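Local coordinates for protein binding component of ABC transporter (Wolinella succinogenes, PDB 3K4U) that binds lysine and probably serves as the solute-binding component of an ABC transporter in the bacterial solute-binding protein 3 family, at residues T51-L56 with S70-S75; G59-K64 with L80-V85. One frame throughout, in Å; residues are numbered along the deposited sequence.

Interaction 1 (T51-L56 with S70-S75); sequences TSWDGL and SGMTIS. With LYS (lysine), chain K.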
loop_
_atom_site.group_PDB
_atom_site.type_symbol
_atom_site.label_atom_id
_atom_site.label_comp_id
_atom_site.label_asym_id
_atom_site.label_seq_id
_atom_site.Cartn_x
_atom_site.Cartn_y
_atom_site.Cartn_z
ATOM N N THR E 51 41.938 -14.664 -7.735
ATOM C CA THR E 51 42.582 -14.824 -6.425
ATOM C C THR E 51 42.002 -16.088 -5.890
ATOM O O THR E 51 40.923 -16.437 -6.282
ATOM C CB THR E 51 42.209 -13.642 -5.503
ATOM O OG1 THR E 51 42.387 -12.410 -6.231
ATOM C CG2 THR E 51 43.049 -13.612 -4.172
ATOM N N SER E 52 42.722 -16.815 -5.055
ATOM C CA SER E 52 42.150 -18.007 -4.450
ATOM C C SER E 52 41.338 -17.475 -3.289
ATOM O O SER E 52 41.537 -16.325 -2.898
ATOM C CB SER E 52 43.222 -19.001 -3.987
ATOM O OG SER E 52 43.931 -18.464 -2.899
ATOM N N TRP E 53 40.445 -18.303 -2.749
ATOM C CA TRP E 53 39.355 -17.823 -1.909
ATOM C C TRP E 53 39.830 -17.230 -0.574
ATOM O O TRP E 53 39.323 -16.187 -0.117
ATOM C CB TRP E 53 38.305 -18.925 -1.677
ATOM C CG TRP E 53 37.210 -18.430 -0.868
ATOM C CD1 TRP E 53 37.063 -18.558 0.483
ATOM C CD2 TRP E 53 36.111 -17.635 -1.325
ATOM N NE1 TRP E 53 35.927 -17.901 0.890
ATOM C CE2 TRP E 53 35.322 -17.334 -0.197
ATOM C CE3 TRP E 53 35.713 -17.159 -2.582
ATOM C CZ2 TRP E 53 34.157 -16.569 -0.280
ATOM C CZ3 TRP E 53 34.557 -16.382 -2.670
ATOM C CH2 TRP E 53 33.783 -16.105 -1.520
ATOM N N ASP E 54 40.809 -17.875 0.041
ATOM C CA ASP E 54 41.257 -17.471 1.354
ATOM C C ASP E 54 42.104 -16.219 1.280
ATOM O O ASP E 54 42.608 -15.740 2.309
ATOM C CB ASP E 54 42.015 -18.614 2.029
ATOM C CG ASP E 54 43.286 -19.043 1.268
ATOM O OD1 ASP E 54 44.263 -19.406 1.967
ATOM O OD2 ASP E 54 43.334 -19.046 0.006
ATOM N N GLY E 55 42.260 -15.692 0.055
ATOM C CA GLY E 55 43.118 -14.532 -0.223
ATOM C C GLY E 55 42.321 -13.350 -0.757
ATOM O O GLY E 55 42.845 -12.278 -0.963
ATOM N N LEU E 56 41.035 -13.521 -0.967
ATOM C CA LEU E 56 40.177 -12.379 -1.362
ATOM C C LEU E 56 40.113 -11.260 -0.334
ATOM O O LEU E 56 40.421 -10.115 -0.653
ATOM C CB LEU E 56 38.773 -12.837 -1.683
ATOM C CG LEU E 56 38.614 -13.584 -3.000
ATOM C CD1 LEU E 56 37.183 -14.090 -3.076
ATOM C CD2 LEU E 56 38.883 -12.721 -4.208
ATOM N N SER E 70 32.552 -11.700 -6.069
ATOM C CA SER E 70 32.832 -13.118 -6.135
ATOM C C SER E 70 31.699 -13.915 -5.534
ATOM O O SER E 70 31.905 -15.008 -5.056
ATOM C CB SER E 70 34.115 -13.416 -5.373
ATOM O OG SER E 70 34.815 -14.474 -6.010
ATOM N N GLY E 71 30.502 -13.348 -5.521
ATOM C CA GLY E 71 29.338 -14.069 -5.002
ATOM C C GLY E 71 29.510 -14.393 -3.544
ATOM O O GLY E 71 29.240 -15.477 -3.119
HETATM N N MSE E 72 29.972 -13.432 -2.784
HETATM C CA MSE E 72 30.374 -13.664 -1.434
HETATM C C MSE E 72 29.251 -13.337 -0.476
HETATM O O MSE E 72 28.554 -12.323 -0.630
HETATM C CB MSE E 72 31.606 -12.819 -1.117
HETATM C CG MSE E 72 31.923 -12.758 0.351
HETATM SE SE MSE E 72 33.624 -11.874 0.649
HETATM C CE MSE E 72 33.061 -10.183 -0.136
ATOM N N THR E 73 29.080 -14.220 0.505
ATOM C CA THR E 73 28.011 -14.142 1.494
ATOM C C THR E 73 28.336 -12.992 2.434
ATOM O O THR E 73 29.485 -12.807 2.803
ATOM C CB THR E 73 27.942 -15.472 2.269
ATOM O OG1 THR E 73 27.397 -16.481 1.406
ATOM C CG2 THR E 73 27.091 -15.382 3.559
ATOM N N ILE E 74 27.339 -12.184 2.764
ATOM C CA ILE E 74 27.525 -11.188 3.813
ATOM C C ILE E 74 27.347 -11.909 5.130
ATOM O O ILE E 74 26.279 -12.467 5.398
ATOM C CB ILE E 74 26.526 -10.055 3.677
ATOM C CG1 ILE E 74 26.547 -9.579 2.232
ATOM C CG2 ILE E 74 26.863 -8.927 4.628
ATOM C CD1 ILE E 74 25.834 -8.311 1.996
ATOM N N SER E 75 28.411 -11.971 5.914
ATOM C CA SER E 75 28.387 -12.690 7.176
ATOM C C SER E 75 28.888 -11.735 8.278
ATOM O O SER E 75 29.646 -10.858 8.000
ATOM C CB SER E 75 29.208 -13.987 7.071
ATOM O OG SER E 75 30.601 -13.788 7.261
HETATM N N LYS K . 28.652 -17.856 -1.051
HETATM C CA LYS K . 29.865 -18.644 -0.974
HETATM C C LYS K . 30.706 -18.080 0.148
HETATM O O LYS K . 30.649 -16.878 0.398
HETATM C CB LYS K . 30.647 -18.548 -2.293
HETATM C CG LYS K . 31.618 -19.678 -2.542
HETATM C CD LYS K . 32.813 -19.183 -3.276
HETATM C CE LYS K . 33.655 -20.318 -3.870
HETATM N NZ LYS K . 34.648 -19.831 -4.864
HETATM O OXT LYS K . 31.452 -18.793 0.815
#
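The alpha-amino nitrogen of the bound lysine, whose aliphatic chain lies against Trp-53, is gripped from the other segment by Thr-73 OG1 (3.1 Å from the ligand N) and Gly-71 O (3.2 Å from the same N). Thr-73 N also donates to the ligand carboxylate oxygen O, 3.1 Å away and fairly straight at 164°; one short loop thus reads both backbone ends of the amino acid. With CG anti to the backbone N (chi1 -179°), the Trp-53 indole extends under the ligand, whose CD sits 3.3 Å above the ring plane, offset toward the rim. The same ring presents an edge to Ser-70 O, 3.8 Å from Trp-53 CZ3, while Leu-56 CD1 packs beside Ser-70 OG, itself hydrogen-bonded to Glu-12 N. Trp-53 CH2 meets Met-72 CB at 4.0 Å, neither over a face nor at the edge. Replacing Trp-53 with an alanine is likely to deprive the ligand's methylenes of flat support and open a gap beside Ser-70 and Met-72. Both loops line the lysine pocket of this family 3 solute-binding protein, where Arg-78, Ser-125 and Asp-163 also hydrogen-bond the ligand. Segment 51-56 links strand 45-50 to helix 56-61; 70-75 joins strand 67-68 to helix 76-79, selenomethionine Met-72 packing on strand 189-195.

Interaction 2 (G59-K64 with L80-V85); sequences GLVTEK and LRVNFV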
loop_
_atom_site.group_PDB
_atom_site.type_symbol
_atom_site.label_atom_id
_atom_site.label_comp_id
_atom_site.label_asym_id
_atom_site.label_seq_id
_atom_site.Cartn_x
_atom_site.Cartn_y
_atom_site.Cartn_z
ATOM N N GLY E 59 43.572 -9.690 0.299
ATOM C CA GLY E 59 43.920 -8.950 -0.877
ATOM C C GLY E 59 43.211 -7.616 -0.934
ATOM O O GLY E 59 43.772 -6.617 -1.396
ATOM N N LEU E 60 41.959 -7.592 -0.497
ATOM C CA LEU E 60 41.208 -6.355 -0.432
ATOM C C LEU E 60 41.780 -5.447 0.645
ATOM O O LEU E 60 41.948 -4.245 0.424
ATOM C CB LEU E 60 39.739 -6.649 -0.158
ATOM C CG LEU E 60 38.734 -5.491 -0.132
ATOM C CD1 LEU E 60 38.680 -4.755 -1.455
ATOM C CD2 LEU E 60 37.426 -6.127 0.156
ATOM N N VAL E 61 42.075 -6.000 1.812
ATOM C CA VAL E 61 42.597 -5.167 2.887
ATOM C C VAL E 61 43.975 -4.623 2.513
ATOM O O VAL E 61 44.311 -3.493 2.820
ATOM C CB VAL E 61 42.676 -5.939 4.200
ATOM C CG1 VAL E 61 43.167 -5.041 5.316
ATOM C CG2 VAL E 61 41.334 -6.455 4.559
ATOM N N THR E 62 44.748 -5.458 1.831
ATOM C CA THR E 62 46.129 -5.204 1.425
ATOM C C THR E 62 46.232 -4.292 0.202
ATOM O O THR E 62 47.298 -3.848 -0.161
ATOM C CB THR E 62 46.813 -6.562 1.217
ATOM O OG1 THR E 62 47.329 -6.994 2.477
ATOM C CG2 THR E 62 47.935 -6.509 0.222
ATOM N N GLU E 63 45.096 -3.983 -0.395
ATOM C CA GLU E 63 45.002 -3.068 -1.532
ATOM C C GLU E 63 45.491 -3.655 -2.866
ATOM O O GLU E 63 45.645 -2.927 -3.856
ATOM C CB GLU E 63 45.602 -1.680 -1.227
ATOM C CG GLU E 63 44.645 -0.743 -0.465
ATOM C CD GLU E 63 45.318 0.538 0.082
ATOM O OE1 GLU E 63 44.735 1.638 -0.090
ATOM O OE2 GLU E 63 46.416 0.454 0.696
ATOM N N LYS E 64 45.687 -4.975 -2.897
ATOM C CA LYS E 64 45.777 -5.708 -4.165
ATOM C C LYS E 64 44.582 -5.428 -5.102
ATOM O O LYS E 64 44.747 -5.499 -6.315
ATOM C CB LYS E 64 45.867 -7.211 -3.913
ATOM C CG LYS E 64 47.253 -7.740 -3.488
ATOM C CD LYS E 64 47.054 -8.880 -2.494
ATOM C CE LYS E 64 48.280 -9.720 -2.273
ATOM N NZ LYS E 64 49.475 -8.877 -2.096
ATOM N N LEU E 80 33.067 -7.969 9.885
ATOM C CA LEU E 80 33.979 -7.384 10.849
ATOM C C LEU E 80 35.259 -6.822 10.196
ATOM O O LEU E 80 35.904 -5.910 10.744
ATOM C CB LEU E 80 34.325 -8.424 11.922
ATOM C CG LEU E 80 33.338 -8.566 13.103
ATOM C CD1 LEU E 80 33.712 -9.758 14.005
ATOM C CD2 LEU E 80 33.200 -7.290 13.968
ATOM N N ARG E 81 35.607 -7.347 9.018
ATOM C CA ARG E 81 36.921 -7.123 8.423
ATOM C C ARG E 81 36.896 -6.278 7.161
ATOM O O ARG E 81 37.799 -5.446 6.958
ATOM C CB ARG E 81 37.642 -8.443 8.185
ATOM C CG ARG E 81 37.824 -9.252 9.449
ATOM C CD ARG E 81 38.896 -10.314 9.306
ATOM N NE ARG E 81 38.465 -11.474 8.527
ATOM C CZ ARG E 81 39.221 -12.099 7.617
ATOM N NH1 ARG E 81 40.451 -11.668 7.335
ATOM N NH2 ARG E 81 38.723 -13.155 6.971
ATOM N N VAL E 82 35.873 -6.496 6.328
ATOM C CA VAL E 82 35.533 -5.603 5.224
ATOM C C VAL E 82 34.109 -5.056 5.385
ATOM O O VAL E 82 33.373 -5.566 6.244
ATOM C CB VAL E 82 35.675 -6.324 3.851
ATOM C CG1 VAL E 82 37.145 -6.559 3.535
ATOM C CG2 VAL E 82 34.900 -7.638 3.787
ATOM N N ASN E 83 33.712 -4.062 4.566
ATOM C CA ASN E 83 32.337 -3.547 4.527
ATOM C C ASN E 83 31.652 -4.130 3.316
ATOM O O ASN E 83 32.300 -4.375 2.282
ATOM C CB ASN E 83 32.253 -2.040 4.329
ATOM C CG ASN E 83 32.615 -1.240 5.549
ATOM O OD1 ASN E 83 32.444 -1.665 6.691
ATOM N ND2 ASN E 83 33.093 -0.044 5.314
ATOM N N PHE E 84 30.334 -4.319 3.426
ATOM C CA PHE E 84 29.558 -4.851 2.342
ATOM C C PHE E 84 28.557 -3.863 1.801
ATOM O O PHE E 84 28.113 -2.977 2.508
ATOM C CB PHE E 84 28.801 -6.037 2.820
ATOM C CG PHE E 84 29.595 -7.279 2.840
ATOM C CD1 PHE E 84 29.800 -7.981 1.662
ATOM C CD2 PHE E 84 30.108 -7.771 4.016
ATOM C CE1 PHE E 84 30.506 -9.131 1.661
ATOM C CE2 PHE E 84 30.816 -8.945 4.014
ATOM C CZ PHE E 84 31.026 -9.613 2.830
ATOM N N VAL E 85 28.241 -4.017 0.525
ATOM C CA VAL E 85 27.276 -3.218 -0.174
ATOM C C VAL E 85 25.916 -3.919 -0.064
ATOM O O VAL E 85 25.877 -5.132 0.037
ATOM C CB VAL E 85 27.718 -3.098 -1.643
ATOM C CG1 VAL E 85 26.568 -2.741 -2.555
ATOM C CG2 VAL E 85 28.786 -2.042 -1.750
#
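Leu-60 reaches from helix 56-61 to Val-82, just ahead of strand 83-84, and its chain can be followed atom by atom. CB points toward the other segment but remains 4.5 Å from Val-82 CG1. The next atom, CG, is held anti to the backbone N (chi1 -176°), which carries the branch outward, and Leu-60 CG comes to 4.1 Å from Val-82 CG1. There the side chain divides: CD2 continues the extended line and meets Val-82 CG1 at 3.4 Å, whereas CD1 turns off to the side away from that methyl. CD2 also approaches the valine branch point, with Leu-60 CD2 and Val-82 CB 4.1 Å apart. The two side chains lie at a slant to one another. One residue further along the helix, Val-61 CG2 flanks the same methyl, 4.3 Å from Val-82 CG1, at the more exposed margin beside the Arg-81 backbone. Ala-194 of strand 189-195 touches both Leu-60 and Val-82 and adds to the apolar cluster. Soon afterwards the helix ends in a Schellman motif, with Glu-63 at positive phi. The contact joins helix 56-61 to the connection entering strand 83-84, which pairs with strand 189-195, within one alpha/beta lobe of a two-lobed periplasmic solute-binding protein.

How the interactions relate
From the N terminus the chain passes through 51-56, then 59-64, 70-75 and 80-85, so the two contacts cross rather than nest. Interaction 1 closes a loop of 13 residues holding most of helix 56-61 and strand 67-68; interaction 2 closes one of 15 that holds strand 67-68 and helix 76-79. Between them they tie the helix following strand 45-50 to the ligand-binding loop at one end and to the approach to strand 83-84 at the other. Their centres lie 10 Å apart and they meet directly, Phe-84 packing against Met-72 and Ile-74. Phe-84 and Met-72 connect the pocket loop with the packing on strand 189-195, which pairs antiparallel with strand 83-84.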